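Local coordinates for protein cellulase IBT99 (PDB 6WBT) that probably hydrolyses 6-phospho-alpha-glucosides as a family 4 glycosidase, binding NAD, glucose-6-phosphate and manganese, at residues 22-27 against 324-329; 28-33 against 334-339; 154-159 against 395-400; 222-227 against 253-258; 298-303 against 313-318. One frame throughout, in Å; residues are numbered along the deposited sequence.

Contact 1 (22-27 against 324-329); sequences KDLLDQ and FIVKVV
V326 carries this contact, reaching D23, L24 and Q27 on the last turn of helix 17-25 and just beyond it. Ahead of V326 in the chain, F324 and I325 look elsewhere, both lying against I170 of strand 167-170. V326 itself sends its two methyls to different places. CG2 lies anti to the carbonyl carbon and settles against the backbone between D23 and L24, 3.6 Å from D23 O and 3.7 Å from L24 N, with L24 CB flanking it at 4.1 Å. CG1, anti to the backbone N (chi1 172°), meets Q27, whose chain bends at chi2 (-67°) and presents CG to V326 CG1 at 3.7 Å. The valine therefore fits against main chain as much as side chain, letting the CA atoms of L24 and V326 come within 5.9 Å. One residue on, K327 turns to a salt bridge with E336; V329 touches Y81 of strand 81-84, and L24 and I325 both touch M83 of that strand. Helix 17-25 joins parallel strands 5-10 and 33-39, so the contact sets the C-terminal region's helix 321-334 beside the first beta-alpha-beta crossover of a Rossmann fold.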
# COMPACT_ATOMS: atom_id res chain seq x y z
N LYS A 22 -10.90 36.96 25.44
CA LYS A 22 -12.33 37.22 25.59
C LYS A 22 -13.16 36.02 25.15
O LYS A 22 -14.18 35.70 25.77
CB LYS A 22 -12.71 38.47 24.80
CG LYS A 22 -14.07 39.06 25.16
CD LYS A 22 -15.17 38.57 24.24
CE LYS A 22 -16.51 39.20 24.60
NZ LYS A 22 -17.61 38.71 23.72
N ASP A 23 -12.74 35.35 24.07
CA ASP A 23 -13.45 34.16 23.63
C ASP A 23 -13.30 33.02 24.62
O ASP A 23 -14.18 32.15 24.70
CB ASP A 23 -12.95 33.73 22.25
CG ASP A 23 -13.45 34.65 21.14
OD1 ASP A 23 -14.68 34.83 21.03
OD2 ASP A 23 -12.61 35.19 20.40
N LEU A 24 -12.21 33.00 25.39
CA LEU A 24 -12.05 32.00 26.44
C LEU A 24 -12.88 32.34 27.68
O LEU A 24 -13.40 31.44 28.34
CB LEU A 24 -10.58 31.84 26.81
CG LEU A 24 -10.24 30.81 27.88
CD1 LEU A 24 -10.63 29.41 27.43
CD2 LEU A 24 -8.76 30.86 28.23
N LEU A 25 -13.00 33.63 27.99
CA LEU A 25 -13.81 34.05 29.13
C LEU A 25 -15.30 33.88 28.88
O LEU A 25 -16.07 33.73 29.84
CB LEU A 25 -13.51 35.51 29.49
CG LEU A 25 -12.10 35.81 30.02
CD1 LEU A 25 -11.94 37.29 30.33
CD2 LEU A 25 -11.79 34.96 31.24
N ASP A 26 -15.73 33.90 27.62
CA ASP A 26 -17.14 33.68 27.30
C ASP A 26 -17.58 32.24 27.55
O ASP A 26 -18.79 31.98 27.53
CB ASP A 26 -17.43 34.05 25.85
CG ASP A 26 -17.26 35.53 25.59
OD1 ASP A 26 -17.38 36.33 26.55
OD2 ASP A 26 -17.02 35.91 24.42
N GLN A 27 -16.65 31.32 27.78
CA GLN A 27 -16.98 29.94 28.10
C GLN A 27 -16.57 29.63 29.53
O GLN A 27 -15.95 28.60 29.80
CB GLN A 27 -16.31 28.98 27.12
CG GLN A 27 -16.69 29.22 25.66
CD GLN A 27 -18.14 28.90 25.39
OE1 GLN A 27 -18.85 29.66 24.73
NE2 GLN A 27 -18.60 27.75 25.88
N PHE A 324 -13.30 29.19 17.48
CA PHE A 324 -12.95 27.85 17.04
C PHE A 324 -11.89 27.21 17.94
O PHE A 324 -11.96 26.01 18.21
CB PHE A 324 -12.47 27.89 15.59
CG PHE A 324 -11.78 26.64 15.14
CD1 PHE A 324 -12.44 25.42 15.13
CD2 PHE A 324 -10.46 26.68 14.71
CE1 PHE A 324 -11.80 24.27 14.72
CE2 PHE A 324 -9.82 25.53 14.29
CZ PHE A 324 -10.49 24.33 14.30
N ILE A 325 -10.93 28.00 18.41
CA ILE A 325 -9.85 27.45 19.23
C ILE A 325 -10.37 27.09 20.62
O ILE A 325 -9.99 26.05 21.19
CB ILE A 325 -8.68 28.44 19.30
CG1 ILE A 325 -8.17 28.75 17.89
CG2 ILE A 325 -7.56 27.88 20.17
CD1 ILE A 325 -7.35 30.01 17.81
N VAL A 326 -11.25 27.92 21.18
CA VAL A 326 -11.81 27.63 22.49
C VAL A 326 -12.69 26.39 22.44
O VAL A 326 -12.73 25.59 23.39
CB VAL A 326 -12.58 28.85 23.03
CG1 VAL A 326 -13.34 28.51 24.30
CG2 VAL A 326 -11.61 30.00 23.29
N LYS A 327 -13.40 26.19 21.32
CA LYS A 327 -14.24 25.00 21.18
C LYS A 327 -13.42 23.72 21.20
O LYS A 327 -13.88 22.69 21.70
CB LYS A 327 -15.07 25.10 19.89
CG LYS A 327 -15.94 23.88 19.61
CD LYS A 327 -16.88 23.58 20.77
CE LYS A 327 -17.65 22.30 20.53
NZ LYS A 327 -18.45 21.90 21.72
N VAL A 328 -12.20 23.76 20.67
CA VAL A 328 -11.34 22.58 20.67
C VAL A 328 -10.90 22.23 22.09
O VAL A 328 -11.03 21.09 22.53
CB VAL A 328 -10.14 22.79 19.73
CG1 VAL A 328 -9.11 21.70 19.94
CG2 VAL A 328 -10.60 22.82 18.28
N VAL A 329 -10.37 23.22 22.82
CA VAL A 329 -9.98 22.99 24.21
C VAL A 329 -11.17 22.53 25.03
O VAL A 329 -11.06 21.60 25.84
CB VAL A 329 -9.36 24.27 24.81
CG1 VAL A 329 -8.93 24.01 26.25
CG2 VAL A 329 -8.21 24.78 23.96

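Contact 2 (28-33 against 334-339)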
# COMPACT_ATOMS: atom_id res chain seq x y z
N ARG A 28 -16.92 30.53 30.46
CA ARG A 28 -16.43 30.41 31.82
C ARG A 28 -17.10 29.27 32.58
O ARG A 28 -16.47 28.66 33.45
CB ARG A 28 -16.63 31.74 32.55
CG ARG A 28 -15.64 32.01 33.67
CD ARG A 28 -15.43 33.51 33.86
NE ARG A 28 -16.67 34.23 34.12
CZ ARG A 28 -17.34 34.93 33.21
NH1 ARG A 28 -16.89 35.01 31.96
NH2 ARG A 28 -18.47 35.55 33.54
N GLN A 29 -18.36 28.97 32.27
CA GLN A 29 -19.03 27.87 32.94
C GLN A 29 -18.49 26.52 32.50
O GLN A 29 -18.45 25.58 33.29
CB GLN A 29 -20.54 27.93 32.70
CG GLN A 29 -21.27 28.98 33.52
CD GLN A 29 -22.77 28.73 33.58
OE1 GLN A 29 -23.52 29.51 34.17
NE2 GLN A 29 -23.21 27.64 32.97
N LYS A 30 -18.07 26.41 31.24
CA LYS A 30 -17.57 25.14 30.72
C LYS A 30 -16.08 24.94 30.96
O LYS A 30 -15.63 23.80 31.09
CB LYS A 30 -17.86 25.03 29.22
CG LYS A 30 -19.33 25.21 28.86
CD LYS A 30 -19.94 23.94 28.29
CE LYS A 30 -20.00 22.83 29.34
NZ LYS A 30 -20.54 21.57 28.77
N ILE A 31 -15.31 26.02 31.03
CA ILE A 31 -13.87 25.96 31.26
C ILE A 31 -13.59 26.59 32.62
O ILE A 31 -13.74 27.81 32.79
CB ILE A 31 -13.08 26.65 30.14
CG1 ILE A 31 -13.15 25.86 28.84
CG2 ILE A 31 -11.63 26.83 30.56
CD1 ILE A 31 -14.39 26.10 28.01
N ASN A 32 -13.20 25.76 33.58
CA ASN A 32 -12.91 26.23 34.93
C ASN A 32 -11.47 26.75 34.96
O ASN A 32 -10.52 25.97 34.99
CB ASN A 32 -13.12 25.12 35.95
CG ASN A 32 -13.21 25.63 37.37
OD1 ASN A 32 -12.29 25.45 38.17
ND2 ASN A 32 -14.32 26.29 37.69
N ILE A 33 -11.31 28.07 34.94
CA ILE A 33 -10.00 28.69 34.80
C ILE A 33 -9.44 28.97 36.19
O ILE A 33 -9.91 29.86 36.90
CB ILE A 33 -10.09 29.98 33.97
CG1 ILE A 33 -10.67 29.69 32.59
CG2 ILE A 33 -8.71 30.62 33.85
CD1 ILE A 33 -10.88 30.92 31.74
N HIS A 334 -14.24 18.27 28.29
CA HIS A 334 -15.47 17.55 28.59
C HIS A 334 -15.74 16.39 27.64
O HIS A 334 -16.80 15.76 27.75
CB HIS A 334 -16.66 18.52 28.56
CG HIS A 334 -16.65 19.52 29.68
ND1 HIS A 334 -17.52 20.58 29.74
CD2 HIS A 334 -15.87 19.61 30.78
CE1 HIS A 334 -17.28 21.29 30.83
NE2 HIS A 334 -16.28 20.72 31.48
N ASP A 335 -14.82 16.10 26.72
CA ASP A 335 -14.99 15.00 25.76
C ASP A 335 -16.28 15.16 24.97
O ASP A 335 -17.11 14.25 24.89
CB ASP A 335 -14.93 13.64 26.48
CG ASP A 335 -14.88 12.47 25.53
OD1 ASP A 335 -13.93 12.40 24.72
OD2 ASP A 335 -15.79 11.61 25.58
N GLU A 336 -16.45 16.34 24.37
CA GLU A 336 -17.68 16.68 23.67
C GLU A 336 -17.78 16.04 22.29
O GLU A 336 -18.85 16.12 21.67
CB GLU A 336 -17.82 18.20 23.54
CG GLU A 336 -17.60 18.96 24.84
CD GLU A 336 -18.07 20.39 24.75
OE1 GLU A 336 -19.16 20.70 25.28
OE2 GLU A 336 -17.36 21.21 24.14
N ARG A 337 -16.70 15.43 21.80
CA ARG A 337 -16.70 14.77 20.49
C ARG A 337 -17.05 15.74 19.37
O ARG A 337 -17.80 15.42 18.45
CB ARG A 337 -17.63 13.56 20.48
CG ARG A 337 -17.46 12.62 21.66
CD ARG A 337 -16.01 12.17 21.79
NE ARG A 337 -15.84 10.76 21.47
CZ ARG A 337 -15.81 9.79 22.38
NH1 ARG A 337 -15.94 10.08 23.67
NH2 ARG A 337 -15.65 8.53 22.00
N SER A 338 -16.50 16.95 19.45
CA SER A 338 -16.75 17.95 18.43
C SER A 338 -16.04 17.59 17.13
O SER A 338 -14.88 17.19 17.13
CB SER A 338 -16.29 19.33 18.91
OG SER A 338 -16.59 20.33 17.95
N ARG A 339 -16.76 17.74 16.02
CA ARG A 339 -16.23 17.39 14.70
C ARG A 339 -15.60 18.63 14.08
O ARG A 339 -16.30 19.54 13.64
CB ARG A 339 -17.35 16.83 13.81
CG ARG A 339 -16.87 16.27 12.48
CD ARG A 339 -18.04 15.78 11.65
NE ARG A 339 -17.61 15.17 10.40
CZ ARG A 339 -17.39 15.84 9.28
NH1 ARG A 339 -17.55 17.16 9.25
NH2 ARG A 339 -17.00 15.20 8.18
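K30 bends toward H334: CG lies anti to the carbonyl carbon (chi1 -55°), and bends at chi2 (-114°) and chi3 (66°) swing CE and NZ round to the imidazole. H334 also holds CG anti to its carbonyl carbon, and the two side chains cross at a slant. K30 CE lies in the ring plane at the edge, 3.4 Å from H334 ND1. K30 NZ donates a weak hydrogen bond to H334 ND1 at 3.3 Å. The main-chain O of K30 also lies close to the ring, set obliquely to it. The same ammonium forms a long salt bridge, K30 NZ to E336 OE1 at 3.9 Å, while the other carboxylate oxygen of E336 is held by K327. E336 is thus shared between a firm partner and a loose one, and K30 probably adds a weak, largely electrostatic attraction at the surface. Helix 321-334 gives way at D335, the first residue to leave helical geometry, with positive phi, and the chain turns through E336 into strand 338-345. K30 and I31 also touch E330 of helix 321-334, N32 pairs through its backbone with L5 of strand 5-10, and S338 pairs with V365 of strand 358-366.

Contact 3 (154-159 against 395-400); sequences VAKATY and LLVEAA
This is a buried helix-to-helix contact, small in area, in which V397 of helix 380-402 packs against A157 and K156 of helix 151-161. Both V397 methyls face the alanine: CG1 is 3.8 Å from A157 CA, and CG2 is 4.0 Å from A157 CB. With CG1 anti to the backbone N (chi1 175°), CG2 is also placed to brush the lysine stem, 4.3 Å from K156 CD. The lysine then carries its NZ past the valine to a salt bridge with D390, on the same helix as V397. The small A157 side chain allows the A157 and V397 CA atoms to approach to 5.7 Å. Cutting V397 back to an alanine would probably open a gap over A157 and leave the stem of K156 less well supported. Helix 151-161 links parallel strands 143-146 and 167-170 in a beta-alpha-beta crossover; A157 also touches I124 of helix 114-136, which L396 and A400 meet as well, and L395 packs on F381 of the third subunit.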
# COMPACT_ATOMS: atom_id res chain seq x y z
N VAL A 154 4.93 22.85 10.49
CA VAL A 154 5.24 22.59 11.89
C VAL A 154 4.60 21.29 12.36
O VAL A 154 5.16 20.59 13.21
CB VAL A 154 4.82 23.78 12.77
CG1 VAL A 154 5.49 25.06 12.29
CG2 VAL A 154 3.31 23.94 12.79
N ALA A 155 3.44 20.93 11.81
CA ALA A 155 2.79 19.68 12.22
C ALA A 155 3.55 18.47 11.70
O ALA A 155 3.71 17.48 12.42
CB ALA A 155 1.34 19.66 11.74
N LYS A 156 4.02 18.54 10.45
CA LYS A 156 4.82 17.45 9.91
C LYS A 156 6.17 17.34 10.61
O LYS A 156 6.71 16.24 10.74
CB LYS A 156 5.01 17.64 8.40
CG LYS A 156 5.64 16.44 7.70
CD LYS A 156 5.90 16.74 6.23
CE LYS A 156 5.16 15.78 5.33
NZ LYS A 156 3.68 15.93 5.45
N ALA A 157 6.72 18.47 11.06
CA ALA A 157 8.00 18.44 11.76
C ALA A 157 7.84 17.96 13.19
O ALA A 157 8.61 17.10 13.65
CB ALA A 157 8.64 19.83 11.73
N THR A 158 6.85 18.48 13.91
CA THR A 158 6.64 18.06 15.30
C THR A 158 6.22 16.60 15.39
O THR A 158 6.56 15.93 16.37
CB THR A 158 5.59 18.95 15.97
OG1 THR A 158 4.43 19.05 15.14
CG2 THR A 158 6.16 20.35 16.22
N TYR A 159 5.49 16.09 14.39
CA TYR A 159 5.09 14.69 14.42
C TYR A 159 6.27 13.76 14.18
O TYR A 159 6.30 12.65 14.72
CB TYR A 159 3.99 14.42 13.40
CG TYR A 159 3.67 12.95 13.23
CD1 TYR A 159 3.18 12.20 14.29
CD2 TYR A 159 3.87 12.31 12.01
CE1 TYR A 159 2.90 10.86 14.15
CE2 TYR A 159 3.59 10.97 11.86
CZ TYR A 159 3.10 10.24 12.93
OH TYR A 159 2.82 8.91 12.78
N LEU A 395 10.74 17.45 2.33
CA LEU A 395 12.15 17.75 2.12
C LEU A 395 12.60 18.93 2.98
O LEU A 395 13.78 18.99 3.37
CB LEU A 395 12.41 18.05 0.65
CG LEU A 395 12.28 16.87 -0.33
CD1 LEU A 395 12.21 17.38 -1.76
CD2 LEU A 395 13.44 15.91 -0.15
N LEU A 396 11.70 19.86 3.29
CA LEU A 396 12.07 20.99 4.13
C LEU A 396 12.25 20.58 5.58
O LEU A 396 13.10 21.14 6.29
CB LEU A 396 11.01 22.09 4.02
CG LEU A 396 11.42 23.46 4.58
CD1 LEU A 396 12.51 24.08 3.73
CD2 LEU A 396 10.22 24.38 4.68
N VAL A 397 11.46 19.61 6.06
CA VAL A 397 11.64 19.10 7.41
C VAL A 397 12.95 18.33 7.53
O VAL A 397 13.66 18.43 8.53
CB VAL A 397 10.44 18.25 7.83
CG1 VAL A 397 10.67 17.61 9.19
CG2 VAL A 397 9.17 19.09 7.85
N GLU A 398 13.30 17.56 6.49
CA GLU A 398 14.57 16.85 6.50
C GLU A 398 15.75 17.81 6.45
O GLU A 398 16.83 17.48 6.97
CB GLU A 398 14.63 15.88 5.32
CG GLU A 398 13.55 14.81 5.33
CD GLU A 398 13.57 13.95 4.08
OE1 GLU A 398 14.46 14.15 3.23
OE2 GLU A 398 12.69 13.07 3.96
N ALA A 399 15.57 18.98 5.85
CA ALA A 399 16.64 19.97 5.83
C ALA A 399 16.91 20.54 7.21
O ALA A 399 18.06 20.89 7.52
CB ALA A 399 16.29 21.10 4.85
N ALA A 400 15.89 20.64 8.06
CA ALA A 400 16.08 21.12 9.42
C ALA A 400 16.69 20.06 10.32
O ALA A 400 17.44 20.40 11.24
CB ALA A 400 14.75 21.60 10.00

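Contact 4 (222-227 against 253-258)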
# COMPACT_ATOMS: atom_id res chain seq x y z
N HIS A 222 -23.02 30.08 -6.42
CA HIS A 222 -22.71 31.45 -6.04
C HIS A 222 -21.21 31.74 -6.12
O HIS A 222 -20.81 32.84 -6.51
CB HIS A 222 -23.23 31.73 -4.63
CG HIS A 222 -22.86 33.08 -4.10
ND1 HIS A 222 -23.73 34.15 -4.13
CD2 HIS A 222 -21.72 33.54 -3.53
CE1 HIS A 222 -23.14 35.21 -3.60
NE2 HIS A 222 -21.92 34.87 -3.23
N VAL A 223 -20.38 30.76 -5.74
CA VAL A 223 -18.94 31.00 -5.69
C VAL A 223 -18.37 31.16 -7.10
O VAL A 223 -17.45 31.96 -7.32
CB VAL A 223 -18.25 29.86 -4.93
CG1 VAL A 223 -16.74 30.05 -4.93
CG2 VAL A 223 -18.77 29.78 -3.50
N ARG A 224 -18.92 30.43 -8.07
CA ARG A 224 -18.41 30.53 -9.44
C ARG A 224 -18.63 31.90 -10.05
O ARG A 224 -17.93 32.26 -11.00
CB ARG A 224 -19.06 29.45 -10.31
CG ARG A 224 -18.48 28.06 -10.12
CD ARG A 224 -19.37 27.01 -10.75
NE ARG A 224 -18.94 25.66 -10.41
CZ ARG A 224 -19.68 24.57 -10.59
NH1 ARG A 224 -20.90 24.67 -11.10
NH2 ARG A 224 -19.21 23.38 -10.25
N LYS A 225 -19.58 32.68 -9.54
CA LYS A 225 -19.87 34.00 -10.07
C LYS A 225 -19.34 35.14 -9.20
O LYS A 225 -18.87 36.15 -9.73
CB LYS A 225 -21.38 34.17 -10.27
CG LYS A 225 -21.90 33.53 -11.55
CD LYS A 225 -23.06 32.58 -11.29
CE LYS A 225 -24.31 33.33 -10.84
NZ LYS A 225 -25.48 32.42 -10.71
N TYR A 226 -19.41 35.00 -7.87
CA TYR A 226 -18.97 36.05 -6.97
C TYR A 226 -17.88 35.61 -6.00
O TYR A 226 -17.43 36.42 -5.19
CB TYR A 226 -20.16 36.61 -6.18
CG TYR A 226 -21.41 36.81 -6.99
CD1 TYR A 226 -21.50 37.84 -7.92
CD2 TYR A 226 -22.51 35.98 -6.83
CE1 TYR A 226 -22.64 38.03 -8.67
CE2 TYR A 226 -23.66 36.16 -7.57
CZ TYR A 226 -23.72 37.19 -8.49
OH TYR A 226 -24.86 37.37 -9.23
N GLY A 227 -17.46 34.35 -6.04
CA GLY A 227 -16.51 33.88 -5.06
C GLY A 227 -17.18 33.66 -3.71
O GLY A 227 -18.40 33.49 -3.60
N LEU A 253 -12.71 31.95 -10.23
CA LEU A 253 -12.02 31.34 -11.36
C LEU A 253 -11.64 29.89 -11.06
O LEU A 253 -11.77 29.02 -11.93
CB LEU A 253 -10.77 32.16 -11.71
CG LEU A 253 -10.96 33.48 -12.46
CD1 LEU A 253 -11.89 33.31 -13.65
CD2 LEU A 253 -11.45 34.60 -11.54
N ILE A 254 -11.16 29.62 -9.85
CA ILE A 254 -10.75 28.26 -9.50
C ILE A 254 -11.95 27.34 -9.42
O ILE A 254 -11.90 26.19 -9.89
CB ILE A 254 -9.95 28.27 -8.18
CG1 ILE A 254 -8.70 29.14 -8.32
CG2 ILE A 254 -9.57 26.86 -7.77
CD1 ILE A 254 -7.84 29.19 -7.08
N SER A 255 -13.06 27.81 -8.85
CA SER A 255 -14.26 27.00 -8.76
C SER A 255 -14.96 26.82 -10.10
O SER A 255 -15.86 25.97 -10.21
CB SER A 255 -15.24 27.61 -7.75
OG SER A 255 -15.59 28.93 -8.11
N SER A 256 -14.59 27.60 -11.12
CA SER A 256 -15.18 27.46 -12.44
C SER A 256 -14.39 26.53 -13.35
O SER A 256 -14.98 25.85 -14.20
CB SER A 256 -15.31 28.83 -13.11
OG SER A 256 -16.17 29.68 -12.37
N MSE A 257 -13.07 26.48 -13.19
CA MSE A 257 -12.23 25.62 -14.02
C MSE A 257 -12.25 24.18 -13.52
O MSE A 257 -12.27 23.24 -14.31
CB MSE A 257 -10.79 26.15 -14.04
CG MSE A 257 -10.67 27.58 -14.55
SE MSE A 257 -8.89 28.35 -14.32
CE MSE A 257 -7.92 27.25 -15.60
N PHE A 258 -12.25 24.02 -12.20
CA PHE A 258 -12.29 22.71 -11.56
C PHE A 258 -13.58 22.62 -10.75
O PHE A 258 -13.71 23.27 -9.71
CB PHE A 258 -11.06 22.50 -10.68
CG PHE A 258 -9.77 22.94 -11.33
CD1 PHE A 258 -9.18 22.17 -12.32
CD2 PHE A 258 -9.16 24.12 -10.95
CE1 PHE A 258 -8.01 22.57 -12.92
CE2 PHE A 258 -7.98 24.53 -11.55
CZ PHE A 258 -7.41 23.76 -12.54
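R224 makes the polar link to S255: its NE donates to S255 O at 3.1 Å, with an N-H...O angle of 146°. The oxygen sits at the edge of the guanidinium, near its plane, whereas the donor comes from above the carbonyl plane, 36° out of it. The R224 chain runs extended from CG to NE, which lays its methylenes alongside the other helix before the bond is made. Van der Waals contacts fill in around it. V223 CG1 and R224 CG each lie 3.6 Å from S255 OG, so that this hydroxyl is wedged between two side chains, and R224 CB lies 3.6 Å from S256 OG. Neither serine hydroxyl bonds across the contact; both turn back to their own helix, S255 OG to the carbonyls of S251 and A252 and S256 OG to that of A252. The small serines allow the close approach: the short axes of 222-226 and 253-257 come within 7.8 Å, running at 127° to each other. Strand 262-263 adjoins the pair, V223 touching L262 and S255 touching P263, while M257, ending helix 251-257, and F258 just after it pack on L409 and M410 of the third subunit.

Contact 5 (298-303 against 313-318); sequences IFKAAE and LQQFYV
The F316 ring meets the helix with its rim: A301 CB stands at the edge, near the ring plane, 4.1 Å from F316 CZ. I298 arrives obliquely, its CG1 3.8 Å from F316 CE1 and its CD1 4.1 Å from F316 CD1. One face of the ring is roofed by the neighbouring Q315, whose CB lies 3.9 Å above the centre. With CG1 anti to the backbone N (chi1 -163°), I298 stretches CG1 and CD1 along the CD1-CE1 side of the phenyl. These contacts close a turn back from helix 296-306, in the C-terminal region, through the loop that leads to helix 321-334. The side chain of I298 is about 7 Å from the bound NAD, and both I298 and F316 rest on P18 at the start of helix 17-25. A serine in place of F316 would probably cost I298 and A301 the phenyl contact and open a gap between helix and loop. At the rim of the contact, K300 bends at chi2 and chi3 to bring NZ 3.6 Å from Q315 CD; the ammonium is bonded to the carbonyl of R297.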
# COMPACT_ATOMS: atom_id res chain seq x y z
N ILE A 298 -3.19 47.83 18.05
CA ILE A 298 -3.16 47.08 19.29
C ILE A 298 -2.12 47.68 20.23
O ILE A 298 -2.21 47.55 21.45
CB ILE A 298 -2.91 45.58 19.04
CG1 ILE A 298 -3.29 44.77 20.28
CG2 ILE A 298 -1.46 45.32 18.67
CD1 ILE A 298 -3.67 43.34 19.99
N PHE A 299 -1.12 48.35 19.66
CA PHE A 299 -0.17 49.11 20.47
C PHE A 299 -0.64 50.53 20.71
O PHE A 299 -0.15 51.18 21.64
CB PHE A 299 1.21 49.11 19.81
CG PHE A 299 1.88 47.76 19.82
CD1 PHE A 299 1.54 46.81 20.77
CD2 PHE A 299 2.85 47.45 18.89
CE1 PHE A 299 2.15 45.58 20.79
CE2 PHE A 299 3.47 46.21 18.90
CZ PHE A 299 3.12 45.27 19.85
N LYS A 300 -1.57 51.03 19.89
CA LYS A 300 -2.23 52.29 20.19
C LYS A 300 -3.15 52.14 21.40
O LYS A 300 -3.19 53.02 22.27
CB LYS A 300 -3.01 52.77 18.96
CG LYS A 300 -4.04 53.87 19.21
CD LYS A 300 -5.44 53.30 19.42
CE LYS A 300 -5.75 52.21 18.41
NZ LYS A 300 -6.97 51.44 18.80
N ALA A 301 -3.90 51.04 21.46
CA ALA A 301 -4.79 50.81 22.59
C ALA A 301 -4.02 50.61 23.89
O ALA A 301 -4.53 50.93 24.97
CB ALA A 301 -5.69 49.60 22.32
N ALA A 302 -2.79 50.10 23.80
CA ALA A 302 -1.96 49.98 24.99
C ALA A 302 -1.57 51.36 25.53
O ALA A 302 -1.62 51.59 26.74
CB ALA A 302 -0.71 49.16 24.69
N GLU A 303 -1.20 52.28 24.64
CA GLU A 303 -0.88 53.63 25.07
C GLU A 303 -2.12 54.38 25.54
O GLU A 303 -2.03 55.19 26.47
CB GLU A 303 -0.19 54.39 23.93
CG GLU A 303 0.30 55.79 24.31
CD GLU A 303 1.36 55.77 25.40
OE1 GLU A 303 1.44 56.76 26.16
OE2 GLU A 303 2.11 54.78 25.49
N LEU A 313 -12.67 47.86 23.10
CA LEU A 313 -12.22 46.47 23.15
C LEU A 313 -12.86 45.59 22.08
O LEU A 313 -12.36 44.49 21.84
CB LEU A 313 -12.49 45.88 24.53
CG LEU A 313 -11.62 46.41 25.67
CD1 LEU A 313 -11.96 45.70 26.98
CD2 LEU A 313 -10.15 46.26 25.34
N GLN A 314 -13.94 46.05 21.44
CA GLN A 314 -14.55 45.24 20.39
C GLN A 314 -13.73 45.23 19.10
O GLN A 314 -14.11 44.52 18.16
CB GLN A 314 -15.97 45.72 20.09
CG GLN A 314 -16.04 46.93 19.17
CD GLN A 314 -17.46 47.23 18.71
OE1 GLN A 314 -18.10 48.16 19.19
NE2 GLN A 314 -17.95 46.44 17.77
N GLN A 315 -12.64 46.00 19.04
CA GLN A 315 -11.74 45.93 17.89
C GLN A 315 -11.23 44.51 17.69
O GLN A 315 -11.20 44.00 16.56
CB GLN A 315 -10.56 46.88 18.08
CG GLN A 315 -10.86 48.35 17.82
CD GLN A 315 -9.62 49.21 17.97
OE1 GLN A 315 -9.10 49.39 19.08
NE2 GLN A 315 -9.12 49.73 16.86
N PHE A 316 -10.82 43.85 18.77
CA PHE A 316 -10.16 42.56 18.71
C PHE A 316 -11.12 41.39 18.92
O PHE A 316 -10.66 40.24 18.96
CB PHE A 316 -9.04 42.50 19.75
CG PHE A 316 -8.37 43.83 19.99
CD1 PHE A 316 -7.49 44.36 19.06
CD2 PHE A 316 -8.64 44.56 21.14
CE1 PHE A 316 -6.88 45.58 19.28
CE2 PHE A 316 -8.04 45.78 21.36
CZ PHE A 316 -7.16 46.30 20.43
N TYR A 317 -12.42 41.65 19.05
CA TYR A 317 -13.41 40.60 19.27
C TYR A 317 -14.05 40.12 17.97
O TYR A 317 -15.20 39.67 17.97
CB TYR A 317 -14.50 41.08 20.24
CG TYR A 317 -14.01 41.50 21.61
CD1 TYR A 317 -12.73 41.19 22.05
CD2 TYR A 317 -14.85 42.20 22.47
CE1 TYR A 317 -12.29 41.58 23.31
CE2 TYR A 317 -14.42 42.58 23.73
CZ TYR A 317 -13.14 42.27 24.14
OH TYR A 317 -12.72 42.66 25.39
N VAL A 318 -13.33 40.22 16.85
CA VAL A 318 -13.88 39.89 15.54
C VAL A 318 -13.24 38.61 15.03
O VAL A 318 -12.11 38.27 15.37
CB VAL A 318 -13.68 41.05 14.54
CG1 VAL A 318 -14.44 42.28 15.00
CG2 VAL A 318 -12.20 41.37 14.38

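How the contacts relate
From the N terminus, helix 17-25 and the loop after it open contacts 1 and 2, and 154-159 on the last crossover of the parallel strands opens contact 3. Contact 4 then opens and closes within the C-terminal region, followed in series by the short loop of contact 5; both fall inside the spans of contacts 1, 2 and 3. The chain next closes contact 1, contact 2 and finally contact 3, so these three cross one another. Contacts 1 and 2 touch through the K327-E336 salt bridge, and contact 5 meets contact 1 where Y317 packs on K22. Contacts 1, 2 and 3 tie the Rossmann region to the C-terminal region; contacts 3 and 4 both border the third subunit.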